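Side-chain contacts in kinesin-like protein KAR3 (Saccharomyces cerevisiae, PDB 1F9V), which belongs to the kinesin family of motor proteins and probably uses ATP hydrolysis in its P-loop motor domain to work along microtubules: residues 99-104 with 313-318; 75-80 with 86-91; 241-246 with 300-305. The protein carries 2 engineered substitutions. All coordinates share one frame; numbering follows the deposited sequence.

A P-loop motor domain shows how one central sheet can join separate pieces of packing. The three contacts meet on neighbouring parallel strands: F315 N of contact 1 sits 2.7 Å from F89 O of contact 2, and N241 N of contact 3 lies 2.7 Å from V86 O, both probable hydrogen bonds. Their centres are 11 to 14 Å apart. Contact 1 touches both bound ADP molecules and holds a magnesium ligand, T99, whose OG1 is probably hydrogen-bonded to D244 OD2 of contact 3 at 2.6 Å. Contact 2 shares with contact 1 the ADP of chain D. Contact 3 packs on the sheet, with its V243 side chain about 11 Å from the magnesium ion.

Contact 1: residues 99-104 with 313-318; sequences TFTMLN and LMFVNI. With MG (magnesium ion), chain B; ADP (adenosine-5'-diphosphate), chain C; ADP (adenosine-5'-diphosphate), chain D.
T101 meets the strand 313-318 through two different branches, one apolar and one polar. The methyl T101 CG2 sits over one face of the F315 ring, 4.1 Å from the centroid and 25° off the ring normal, a CH-pi contact displaced toward the rim; its closest ring atom is CE1. The two side chains reach for each other from opposite directions.

The polar branch is OG1, set beside the backbone N by a chi1 of -70°, which leaves CG2 anti to that N and aimed at the ring. N317 ND2 donates to T101 OG1 in a weak, bent bond of 3.1 Å with an N-H...O angle of 132°. The firmer partners of this hydroxyl are G97 O and R10 NH1; the buried oxygen thus has two firm partners besides the weak one, which should limit the side chain's rotation.

Beside T101, the same helical turn serves the nucleotide. T99 OG1 binds the magnesium ion at 2.2 Å, and T99 N gives a nearly straight 2.9 Å hydrogen bond to O2B of the chain C ADP, as is usual for the threonine or serine of a P-loop. The F100 ring lies between the adenine, with F100 CD1 3.4 Å from C6 of the same ADP, and CG of N104 on the opposite face.

In the wider fold, helix 98-103 rests on the sheet strand 311-318, with helix 109-124 touching T101 and M102 and helix 66-77 reaching F315 through V69. Beyond the strand, V316 and I318 turn their side chains to helix 325-338.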
loop_
_atom_site.group_PDB
_atom_site.type_symbol
_atom_site.label_atom_id
_atom_site.label_comp_id
_atom_site.label_asym_id
_atom_site.label_seq_id
_atom_site.Cartn_x
_atom_site.Cartn_y
_atom_site.Cartn_z
ATOM N N THR A 99 3.731 8.566 -2.168
ATOM C CA THR A 99 3.070 9.023 -3.386
ATOM C C THR A 99 3.917 8.825 -4.631
ATOM O O THR A 99 3.397 8.454 -5.680
ATOM C CB THR A 99 2.677 10.485 -3.264
ATOM O OG1 THR A 99 1.791 10.617 -2.152
ATOM C CG2 THR A 99 1.963 10.967 -4.520
ATOM N N PHE A 100 5.218 9.075 -4.524
ATOM C CA PHE A 100 6.102 8.878 -5.672
ATOM C C PHE A 100 6.030 7.413 -6.080
ATOM O O PHE A 100 5.952 7.076 -7.259
ATOM C CB PHE A 100 7.554 9.229 -5.317
ATOM C CG PHE A 100 8.498 9.131 -6.484
ATOM C CD1 PHE A 100 9.080 7.911 -6.829
ATOM C CD2 PHE A 100 8.797 10.252 -7.249
ATOM C CE1 PHE A 100 9.949 7.810 -7.924
ATOM C CE2 PHE A 100 9.664 10.161 -8.346
ATOM C CZ PHE A 100 10.238 8.935 -8.680
ATOM N N THR A 101 6.045 6.541 -5.081
ATOM C CA THR A 101 5.991 5.110 -5.317
ATOM C C THR A 101 4.680 4.675 -5.949
ATOM O O THR A 101 4.670 3.893 -6.899
ATOM C CB THR A 101 6.196 4.338 -3.999
ATOM O OG1 THR A 101 7.554 4.501 -3.570
ATOM C CG2 THR A 101 5.894 2.848 -4.177
ATOM N N MET A 102 3.574 5.197 -5.430
ATOM C CA MET A 102 2.258 4.817 -5.932
ATOM C C MET A 102 1.720 5.601 -7.119
ATOM O O MET A 102 1.049 5.034 -7.989
ATOM C CB MET A 102 1.219 4.913 -4.803
ATOM C CG MET A 102 1.557 4.133 -3.547
ATOM S SD MET A 102 1.608 2.370 -3.827
ATOM C CE MET A 102 -0.115 2.050 -4.194
ATOM N N LEU A 103 2.021 6.894 -7.161
ATOM C CA LEU A 103 1.472 7.768 -8.191
ATOM C C LEU A 103 2.405 8.467 -9.181
ATOM O O LEU A 103 1.932 9.265 -9.989
ATOM C CB LEU A 103 0.608 8.839 -7.507
ATOM C CG LEU A 103 -0.920 8.729 -7.378
ATOM C CD1 LEU A 103 -1.453 7.522 -8.116
ATOM C CD2 LEU A 103 -1.284 8.667 -5.911
ATOM N N ASN A 104 3.708 8.202 -9.143
ATOM C CA ASN A 104 4.581 8.880 -10.095
ATOM C C ASN A 104 4.030 8.673 -11.507
ATOM O O ASN A 104 3.752 7.548 -11.911
ATOM C CB ASN A 104 6.013 8.342 -10.025
ATOM C CG ASN A 104 7.009 9.275 -10.690
ATOM O OD1 ASN A 104 7.012 10.476 -10.422
ATOM N ND2 ASN A 104 7.848 8.734 -11.568
ATOM N N LEU A 313 0.288 -6.712 0.194
ATOM C CA LEU A 313 1.675 -6.274 0.186
ATOM C C LEU A 313 1.777 -4.962 0.951
ATOM O O LEU A 313 1.108 -3.985 0.615
ATOM C CB LEU A 313 2.174 -6.063 -1.249
ATOM C CG LEU A 313 3.488 -5.278 -1.384
ATOM C CD1 LEU A 313 4.619 -6.042 -0.699
ATOM C CD2 LEU A 313 3.805 -5.053 -2.861
ATOM N N MET A 314 2.592 -4.955 2.001
ATOM C CA MET A 314 2.815 -3.742 2.780
ATOM C C MET A 314 4.113 -3.174 2.212
ATOM O O MET A 314 5.125 -3.868 2.151
ATOM C CB MET A 314 2.977 -4.059 4.271
ATOM C CG MET A 314 1.864 -4.937 4.855
ATOM S SD MET A 314 0.219 -4.164 4.785
ATOM C CE MET A 314 0.525 -2.601 5.730
ATOM N N PHE A 315 4.064 -1.924 1.779
ATOM C CA PHE A 315 5.210 -1.253 1.182
ATOM C C PHE A 315 5.672 -0.132 2.115
ATOM O O PHE A 315 5.064 0.936 2.156
ATOM C CB PHE A 315 4.787 -0.685 -0.181
ATOM C CG PHE A 315 5.899 -0.602 -1.176
ATOM C CD1 PHE A 315 6.820 0.438 -1.112
ATOM C CD2 PHE A 315 6.034 -1.556 -2.174
ATOM C CE1 PHE A 315 7.867 0.527 -2.036
ATOM C CE2 PHE A 315 7.074 -1.477 -3.102
ATOM C CZ PHE A 315 7.992 -0.430 -3.030
ATOM N N VAL A 316 6.750 -0.371 2.859
ATOM C CA VAL A 316 7.239 0.630 3.799
ATOM C C VAL A 316 8.344 1.513 3.230
ATOM O O VAL A 316 9.459 1.063 2.951
ATOM C CB VAL A 316 7.702 -0.031 5.116
ATOM C CG1 VAL A 316 8.200 1.024 6.091
ATOM C CG2 VAL A 316 6.537 -0.797 5.735
ATOM N N ASN A 317 7.997 2.784 3.059
ATOM C CA ASN A 317 8.885 3.793 2.514
ATOM C C ASN A 317 9.660 4.478 3.617
ATOM O O ASN A 317 9.091 4.865 4.638
ATOM C CB ASN A 317 8.068 4.847 1.762
ATOM C CG ASN A 317 7.359 4.276 0.558
ATOM O OD1 ASN A 317 6.150 4.042 0.585
ATOM N ND2 ASN A 317 8.107 4.047 -0.512
ATOM N N ILE A 318 10.964 4.637 3.408
ATOM C CA ILE A 318 11.790 5.319 4.393
ATOM C C ILE A 318 12.813 6.228 3.733
ATOM O O ILE A 318 13.222 6.009 2.589
ATOM C CB ILE A 318 12.545 4.334 5.323
ATOM C CG1 ILE A 318 13.429 3.401 4.507
ATOM C CG2 ILE A 318 11.548 3.551 6.186
ATOM C CD1 ILE A 318 14.441 2.651 5.364
HETATM MG MG MG B . 2.172 11.817 -0.371
HETATM P PB ADP C . 5.310 11.071 0.742
HETATM O O1B ADP C . 5.703 9.865 1.514
HETATM O O2B ADP C . 4.095 10.733 -0.252
HETATM O O3B ADP C . 4.986 12.211 1.638
HETATM P PA ADP C . 6.517 11.898 -1.751
HETATM O O1A ADP C . 6.367 10.709 -2.589
HETATM O O2A ADP C . 5.447 12.846 -2.055
HETATM O O3A ADP C . 6.481 11.483 -0.229
HETATM O "O5'" ADP C . 7.895 12.621 -2.040
HETATM C "C5'" ADP C . 8.951 12.933 -1.129
HETATM C "C4'" ADP C . 10.024 13.629 -2.018
HETATM O "O4'" ADP C . 10.978 12.617 -2.361
HETATM C "C3'" ADP C . 9.475 14.133 -3.367
HETATM O "O3'" ADP C . 10.096 15.358 -3.790
HETATM C "C2'" ADP C . 9.750 13.009 -4.351
HETATM O "O2'" ADP C . 9.803 13.444 -5.721
HETATM C "C1'" ADP C . 11.027 12.400 -3.791
HETATM N N9 ADP C . 11.107 10.920 -3.996
HETATM C C8 ADP C . 10.460 10.013 -3.238
HETATM N N7 ADP C . 10.760 8.799 -3.653
HETATM C C5 ADP C . 11.586 8.894 -4.662
HETATM C C6 ADP C . 12.242 7.991 -5.484
HETATM N N6 ADP C . 12.067 6.678 -5.305
HETATM N N1 ADP C . 13.065 8.440 -6.482
HETATM C C2 ADP C . 13.269 9.757 -6.694
HETATM N N3 ADP C . 12.644 10.647 -5.899
HETATM C C4 ADP C . 11.812 10.267 -4.893
HETATM P PB ADP D . 6.439 -17.471 -4.542
HETATM O O1B ADP D . 6.525 -18.612 -3.579
HETATM O O2B ADP D . 6.159 -16.067 -3.764
HETATM O O3B ADP D . 7.672 -17.381 -5.380
HETATM P PA ADP D . 3.699 -17.089 -5.412
HETATM O O1A ADP D . 2.795 -18.075 -6.034
HETATM O O2A ADP D . 3.356 -16.840 -3.999
HETATM O O3A ADP D . 5.182 -17.646 -5.458
HETATM O "O5'" ADP D . 3.791 -15.734 -6.278
HETATM C "C5'" ADP D . 5.014 -15.419 -6.951
HETATM C "C4'" ADP D . 5.244 -13.913 -7.083
HETATM O "O4'" ADP D . 4.031 -13.119 -7.023
HETATM C "C3'" ADP D . 6.183 -13.372 -6.026
HETATM O "O3'" ADP D . 7.568 -13.474 -6.390
HETATM C "C2'" ADP D . 5.730 -11.948 -5.819
HETATM O "O2'" ADP D . 6.426 -11.020 -6.668
HETATM C "C1'" ADP D . 4.227 -12.030 -6.075
HETATM N N9 ADP D . 3.427 -12.159 -4.786
HETATM C C8 ADP D . 2.725 -13.228 -4.364
HETATM N N7 ADP D . 2.142 -12.940 -3.185
HETATM C C5 ADP D . 2.454 -11.705 -2.852
HETATM C C6 ADP D . 2.165 -10.833 -1.781
HETATM N N6 ADP D . 1.377 -11.230 -0.763
HETATM N N1 ADP D . 2.692 -9.563 -1.766
HETATM C C2 ADP D . 3.487 -9.108 -2.760
HETATM N N3 ADP D . 3.765 -9.929 -3.792
HETATM C C4 ADP D . 3.287 -11.201 -3.880
HETATM O O HOH W 1 1.223 10.129 0.709
HETATM O O HOH W 2 3.064 13.388 -1.595
HETATM O O HOH W 3 2.548 12.897 1.608
HETATM O O HOH W 4 0.296 12.922 -0.742
#

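Contact 2: residues 75-80 with 86-91; sequences QLVQSS and VCIFAY. With ADP (adenosine-5'-diphosphate), chain D.
L76 and V86 cross obliquely where helix 66-77 comes down on strand 86-91, and the leucine can be followed outward atom by atom. L76 CB lies against the adenine of the chain D ADP, 3.5 Å from its N3. At L76 CG the side chain meets protein: V86 CG1 stands 3.9 Å away. The two methyls then divide. CD1 stays with the purine, near C4 and C5, while L76 CD2 fits between C2 of the same adenine at 3.6 Å and I88 CG1 at 3.9 Å, the leucine and isoleucine lying side by side but pointing opposite ways. A chi1 of 159° puts CG anti to the backbone N, which carries the branch off the helix and between base and strand.

One residue further on, V77 CG1 touches the tip of the isoleucine, I88 CD1, at 3.9 Å, with the two side chains at about a right angle. I88 therefore receives two successive helix residues along its outer half.

V86 uses its other methyl on the serines. V86 CG2 approaches S79 OG at 3.5 Å and lies a little farther from S80 OG. Both hydroxyls have their own hydrogen bonds: S79 OG donates to L76 O at 2.8 Å, with a C=O...O angle of 167°, and S80 OG is hydrogen-bonded to Y84 O. The same L76 carbonyl also accepts a bond from S79 N.

No hydrogen bond crosses between 75-80 and 86-91. Segment 75-80 and the strand are joined by apolar packing, with V86 CG2 resting also on serine oxygens that are satisfied locally, and one leucine forms both part of that apolar layer and a wall of the chain D nucleotide pocket.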
loop_
_atom_site.group_PDB
_atom_site.type_symbol
_atom_site.label_atom_id
_atom_site.label_comp_id
_atom_site.label_asym_id
_atom_site.label_seq_id
_atom_site.Cartn_x
_atom_site.Cartn_y
_atom_site.Cartn_z
ATOM N N GLN A 75 3.979 -9.264 -10.666
ATOM C CA GLN A 75 3.573 -10.645 -10.436
ATOM C C GLN A 75 2.418 -10.735 -9.441
ATOM O O GLN A 75 1.619 -11.667 -9.482
ATOM C CB GLN A 75 4.775 -11.459 -9.932
ATOM C CG GLN A 75 6.121 -10.840 -10.306
ATOM C CD GLN A 75 7.271 -11.836 -10.274
ATOM O OE1 GLN A 75 7.095 -13.002 -9.921
ATOM N NE2 GLN A 75 8.463 -11.372 -10.645
ATOM N N LEU A 76 2.328 -9.758 -8.549
ATOM C CA LEU A 76 1.261 -9.747 -7.562
ATOM C C LEU A 76 -0.047 -9.240 -8.172
ATOM O O LEU A 76 -1.072 -9.917 -8.109
ATOM C CB LEU A 76 1.644 -8.856 -6.375
ATOM C CG LEU A 76 0.483 -8.352 -5.511
ATOM C CD1 LEU A 76 -0.130 -9.518 -4.754
ATOM C CD2 LEU A 76 0.986 -7.297 -4.546
ATOM N N VAL A 77 -0.005 -8.055 -8.775
ATOM C CA VAL A 77 -1.210 -7.462 -9.345
ATOM C C VAL A 77 -1.856 -8.267 -10.465
ATOM O O VAL A 77 -3.064 -8.170 -10.671
ATOM C CB VAL A 77 -0.956 -6.009 -9.830
ATOM C CG1 VAL A 77 -0.451 -5.150 -8.668
ATOM C CG2 VAL A 77 0.035 -6.000 -10.976
ATOM N N GLN A 78 -1.079 -9.071 -11.184
ATOM C CA GLN A 78 -1.673 -9.858 -12.258
ATOM C C GLN A 78 -2.542 -10.990 -11.712
ATOM O O GLN A 78 -3.396 -11.520 -12.419
ATOM C CB GLN A 78 -0.592 -10.409 -13.196
ATOM C CG GLN A 78 0.225 -11.559 -12.647
ATOM C CD GLN A 78 1.415 -11.888 -13.532
ATOM O OE1 GLN A 78 1.763 -13.052 -13.711
ATOM N NE2 GLN A 78 2.042 -10.859 -14.090
ATOM N N SER A 79 -2.341 -11.346 -10.448
ATOM C CA SER A 79 -3.127 -12.407 -9.834
ATOM C C SER A 79 -4.613 -12.024 -9.801
ATOM O O SER A 79 -5.480 -12.886 -9.669
ATOM C CB SER A 79 -2.614 -12.697 -8.417
ATOM O OG SER A 79 -3.059 -11.718 -7.494
ATOM N N SER A 80 -4.904 -10.733 -9.936
ATOM C CA SER A 80 -6.287 -10.261 -9.933
ATOM C C SER A 80 -7.049 -10.768 -11.155
ATOM O O SER A 80 -8.282 -10.794 -11.159
ATOM C CB SER A 80 -6.328 -8.737 -9.909
ATOM O OG SER A 80 -6.584 -8.267 -8.597
ATOM N N VAL A 86 -6.432 -8.013 -4.282
ATOM C CA VAL A 86 -5.089 -7.560 -3.962
ATOM C C VAL A 86 -5.107 -6.231 -3.233
ATOM O O VAL A 86 -5.882 -5.341 -3.573
ATOM C CB VAL A 86 -4.257 -7.403 -5.269
ATOM C CG1 VAL A 86 -2.962 -6.634 -4.996
ATOM C CG2 VAL A 86 -3.974 -8.761 -5.865
ATOM N N CYS A 87 -4.247 -6.108 -2.223
ATOM C CA CYS A 87 -4.112 -4.862 -1.474
ATOM C C CYS A 87 -2.634 -4.495 -1.434
ATOM O O CYS A 87 -1.785 -5.349 -1.178
ATOM C CB CYS A 87 -4.606 -5.008 -0.027
ATOM S SG CYS A 87 -6.394 -4.908 0.206
ATOM N N ILE A 88 -2.334 -3.231 -1.712
ATOM C CA ILE A 88 -0.964 -2.737 -1.635
ATOM C C ILE A 88 -1.044 -1.464 -0.809
ATOM O O ILE A 88 -1.747 -0.521 -1.180
ATOM C CB ILE A 88 -0.373 -2.414 -3.023
ATOM C CG1 ILE A 88 -0.266 -3.702 -3.849
ATOM C CG2 ILE A 88 1.001 -1.758 -2.850
ATOM C CD1 ILE A 88 0.319 -3.514 -5.245
ATOM N N PHE A 89 -0.345 -1.446 0.324
ATOM C CA PHE A 89 -0.360 -0.275 1.195
ATOM C C PHE A 89 1.009 0.407 1.251
ATOM O O PHE A 89 1.994 -0.221 1.642
ATOM C CB PHE A 89 -0.738 -0.659 2.636
ATOM C CG PHE A 89 -2.097 -1.291 2.781
ATOM C CD1 PHE A 89 -3.225 -0.506 2.985
ATOM C CD2 PHE A 89 -2.235 -2.676 2.772
ATOM C CE1 PHE A 89 -4.479 -1.095 3.185
ATOM C CE2 PHE A 89 -3.482 -3.278 2.970
ATOM C CZ PHE A 89 -4.606 -2.484 3.178
ATOM N N ALA A 90 1.073 1.674 0.864
ATOM C CA ALA A 90 2.327 2.419 0.954
ATOM C C ALA A 90 2.266 3.099 2.323
ATOM O O ALA A 90 1.370 3.909 2.581
ATOM C CB ALA A 90 2.426 3.451 -0.152
ATOM N N TYR A 91 3.225 2.763 3.187
ATOM C CA TYR A 91 3.299 3.261 4.562
ATOM C C TYR A 91 4.616 3.982 4.812
ATOM O O TYR A 91 5.659 3.556 4.316
ATOM C CB TYR A 91 3.185 2.067 5.524
ATOM C CG TYR A 91 3.276 2.396 6.996
ATOM C CD1 TYR A 91 2.128 2.444 7.789
ATOM C CD2 TYR A 91 4.512 2.658 7.609
ATOM C CE1 TYR A 91 2.199 2.746 9.147
ATOM C CE2 TYR A 91 4.593 2.963 8.978
ATOM C CZ TYR A 91 3.431 3.006 9.736
ATOM O OH TYR A 91 3.483 3.313 11.073
HETATM P PB ADP D . 6.439 -17.471 -4.542
HETATM O O1B ADP D . 6.525 -18.612 -3.579
HETATM O O2B ADP D . 6.159 -16.067 -3.764
HETATM O O3B ADP D . 7.672 -17.381 -5.380
HETATM P PA ADP D . 3.699 -17.089 -5.412
HETATM O O1A ADP D . 2.795 -18.075 -6.034
HETATM O O2A ADP D . 3.356 -16.840 -3.999
HETATM O O3A ADP D . 5.182 -17.646 -5.458
HETATM O "O5'" ADP D . 3.791 -15.734 -6.278
HETATM C "C5'" ADP D . 5.014 -15.419 -6.951
HETATM C "C4'" ADP D . 5.244 -13.913 -7.083
HETATM O "O4'" ADP D . 4.031 -13.119 -7.023
HETATM C "C3'" ADP D . 6.183 -13.372 -6.026
HETATM O "O3'" ADP D . 7.568 -13.474 -6.390
HETATM C "C2'" ADP D . 5.730 -11.948 -5.819
HETATM O "O2'" ADP D . 6.426 -11.020 -6.668
HETATM C "C1'" ADP D . 4.227 -12.030 -6.075
HETATM N N9 ADP D . 3.427 -12.159 -4.786
HETATM C C8 ADP D . 2.725 -13.228 -4.364
HETATM N N7 ADP D . 2.142 -12.940 -3.185
HETATM C C5 ADP D . 2.454 -11.705 -2.852
HETATM C C6 ADP D . 2.165 -10.833 -1.781
HETATM N N6 ADP D . 1.377 -11.230 -0.763
HETATM N N1 ADP D . 2.692 -9.563 -1.766
HETATM C C2 ADP D . 3.487 -9.108 -2.760
HETATM N N3 ADP D . 3.765 -9.929 -3.792
HETATM C C4 ADP D . 3.287 -11.201 -3.880
#

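Contact 3: residues 241-246 with 300-305; sequences NLVDLA and YLLQYS
N241 and L302 run side by side with their ends turned opposite ways, an amide alongside a leucine methyl. L302 CD2 is packed against the OD1 side of the amide, 3.4 Å from OD1 and 3.5 Å from CG of N241, and CB of the asparagine also touches it. The apolar side continues more loosely two residues along the strand, where V243 CG2 and L302 CD1 are 4.4 Å apart. Both leucine methyls are thus used, CD2 on the asparagine and CD1 toward the valine, and F89 lies against V243 and L302 alike.

Polar atoms gather at the other end. N241 ND2 lies 2.9 Å from S305 OG and 3.2 Å from S305 CB, and it also makes a weak hydrogen bond to V86 O of the adjacent strand. The asparagine's chi1 of -51°, with CG anti to the carbonyl carbon, extends the amide toward the helix. On the helical side, S305 lies in a kink where the N atoms of 304 and 305 lack their bond to the turn before; instead S305 N bonds to L302 O at 2.8 Å, tying together the two residues that face N241.

The axes of strand 241-244 and helix 300-305 run 11.0 Å apart at closest approach, at 138° between their directions. Helix 297-306 covers one face of the central sheet, where strand 235-244 is flanked by 86-91 and 218-228; C87 touches both N241 and S305. L301 and Y304 of the helix in turn touch strand 175-178, part of a separate two-stranded sheet.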
loop_
_atom_site.group_PDB
_atom_site.type_symbol
_atom_site.label_atom_id
_atom_site.label_comp_id
_atom_site.label_asym_id
_atom_site.label_seq_id
_atom_site.Cartn_x
_atom_site.Cartn_y
_atom_site.Cartn_z
ATOM N N ASN A 241 -6.776 -2.922 -4.516
ATOM C CA ASN A 241 -6.894 -1.718 -3.712
ATOM C C ASN A 241 -5.480 -1.205 -3.499
ATOM O O ASN A 241 -4.702 -1.801 -2.755
ATOM C CB ASN A 241 -7.569 -2.049 -2.380
ATOM C CG ASN A 241 -8.865 -2.811 -2.571
ATOM O OD1 ASN A 241 -9.921 -2.208 -2.767
ATOM N ND2 ASN A 241 -8.788 -4.137 -2.536
ATOM N N LEU A 242 -5.159 -0.115 -4.188
ATOM C CA LEU A 242 -3.831 0.504 -4.132
ATOM C C LEU A 242 -3.918 1.731 -3.228
ATOM O O LEU A 242 -4.470 2.765 -3.602
ATOM C CB LEU A 242 -3.388 0.855 -5.560
ATOM C CG LEU A 242 -3.634 -0.299 -6.550
ATOM C CD1 LEU A 242 -3.158 0.084 -7.939
ATOM C CD2 LEU A 242 -2.918 -1.556 -6.070
ATOM N N VAL A 243 -3.337 1.603 -2.037
ATOM C CA VAL A 243 -3.411 2.632 -1.009
ATOM C C VAL A 243 -2.153 3.427 -0.695
ATOM O O VAL A 243 -1.084 2.861 -0.474
ATOM C CB VAL A 243 -3.906 2.002 0.329
ATOM C CG1 VAL A 243 -4.240 3.088 1.352
ATOM C CG2 VAL A 243 -5.116 1.108 0.068
ATOM N N ASP A 244 -2.322 4.744 -0.644
ATOM C CA ASP A 244 -1.269 5.696 -0.304
ATOM C C ASP A 244 -1.732 6.206 1.067
ATOM O O ASP A 244 -2.547 7.126 1.169
ATOM C CB ASP A 244 -1.254 6.814 -1.350
ATOM C CG ASP A 244 -0.196 7.862 -1.088
ATOM O OD1 ASP A 244 0.505 7.785 -0.056
ATOM O OD2 ASP A 244 -0.074 8.773 -1.935
ATOM N N LEU A 245 -1.228 5.579 2.123
ATOM C CA LEU A 245 -1.635 5.918 3.482
ATOM C C LEU A 245 -1.259 7.305 3.981
ATOM O O LEU A 245 -0.389 7.972 3.427
ATOM C CB LEU A 245 -1.078 4.878 4.463
ATOM C CG LEU A 245 -1.543 3.427 4.298
ATOM C CD1 LEU A 245 -0.650 2.499 5.119
ATOM C CD2 LEU A 245 -2.994 3.294 4.748
ATOM N N ALA A 246 -1.941 7.739 5.033
ATOM C CA ALA A 246 -1.641 9.019 5.654
ATOM C C ALA A 246 -0.238 8.891 6.272
ATOM O O ALA A 246 0.167 7.796 6.673
ATOM C CB ALA A 246 -2.665 9.318 6.751
ATOM N N TYR A 300 -12.333 -1.794 7.624
ATOM C CA TYR A 300 -13.705 -2.257 7.454
ATOM C C TYR A 300 -14.051 -2.273 5.967
ATOM O O TYR A 300 -14.616 -3.238 5.456
ATOM C CB TYR A 300 -14.661 -1.341 8.210
ATOM C CG TYR A 300 -16.094 -1.798 8.129
ATOM C CD1 TYR A 300 -16.454 -3.097 8.485
ATOM C CD2 TYR A 300 -17.086 -0.941 7.664
ATOM C CE1 TYR A 300 -17.785 -3.535 8.368
ATOM C CE2 TYR A 300 -18.408 -1.364 7.544
ATOM C CZ TYR A 300 -18.747 -2.656 7.896
ATOM O OH TYR A 300 -20.049 -3.075 7.740
ATOM N N LEU A 301 -13.689 -1.204 5.271
ATOM C CA LEU A 301 -13.957 -1.107 3.845
ATOM C C LEU A 301 -13.282 -2.229 3.062
ATOM O O LEU A 301 -13.871 -2.803 2.145
ATOM C CB LEU A 301 -13.457 0.236 3.307
ATOM C CG LEU A 301 -13.424 0.381 1.778
ATOM C CD1 LEU A 301 -14.845 0.470 1.251
ATOM C CD2 LEU A 301 -12.645 1.625 1.376
ATOM N N LEU A 302 -12.050 -2.555 3.441
ATOM C CA LEU A 302 -11.264 -3.560 2.726
ATOM C C LEU A 302 -11.272 -4.990 3.243
ATOM O O LEU A 302 -10.524 -5.824 2.741
ATOM C CB LEU A 302 -9.804 -3.087 2.647
ATOM C CG LEU A 302 -9.582 -1.710 2.024
ATOM C CD1 LEU A 302 -8.100 -1.314 2.142
ATOM C CD2 LEU A 302 -10.022 -1.747 0.558
ATOM N N GLN A 303 -12.110 -5.292 4.224
ATOM C CA GLN A 303 -12.135 -6.627 4.800
ATOM C C GLN A 303 -12.168 -7.813 3.832
ATOM O O GLN A 303 -11.474 -8.798 4.055
ATOM C CB GLN A 303 -13.287 -6.741 5.805
ATOM C CG GLN A 303 -14.672 -6.758 5.189
ATOM C CD GLN A 303 -15.759 -6.871 6.242
ATOM O OE1 GLN A 303 -16.909 -7.214 5.939
ATOM N NE2 GLN A 303 -15.401 -6.584 7.488
ATOM N N TYR A 304 -12.963 -7.735 2.765
ATOM C CA TYR A 304 -13.032 -8.846 1.817
ATOM C C TYR A 304 -11.772 -8.972 0.944
ATOM O O TYR A 304 -11.517 -10.029 0.365
ATOM C CB TYR A 304 -14.265 -8.708 0.915
ATOM C CG TYR A 304 -15.578 -8.973 1.617
ATOM C CD1 TYR A 304 -15.666 -9.912 2.648
ATOM C CD2 TYR A 304 -16.735 -8.285 1.248
ATOM C CE1 TYR A 304 -16.882 -10.161 3.296
ATOM C CE2 TYR A 304 -17.954 -8.526 1.885
ATOM C CZ TYR A 304 -18.021 -9.463 2.909
ATOM O OH TYR A 304 -19.222 -9.707 3.537
ATOM N N SER A 305 -10.999 -7.892 0.846
ATOM C CA SER A 305 -9.774 -7.902 0.053
ATOM C C SER A 305 -8.573 -8.201 0.949
ATOM O O SER A 305 -7.433 -8.245 0.484
ATOM C CB SER A 305 -9.580 -6.554 -0.654
ATOM O OG SER A 305 -10.396 -6.459 -1.813
#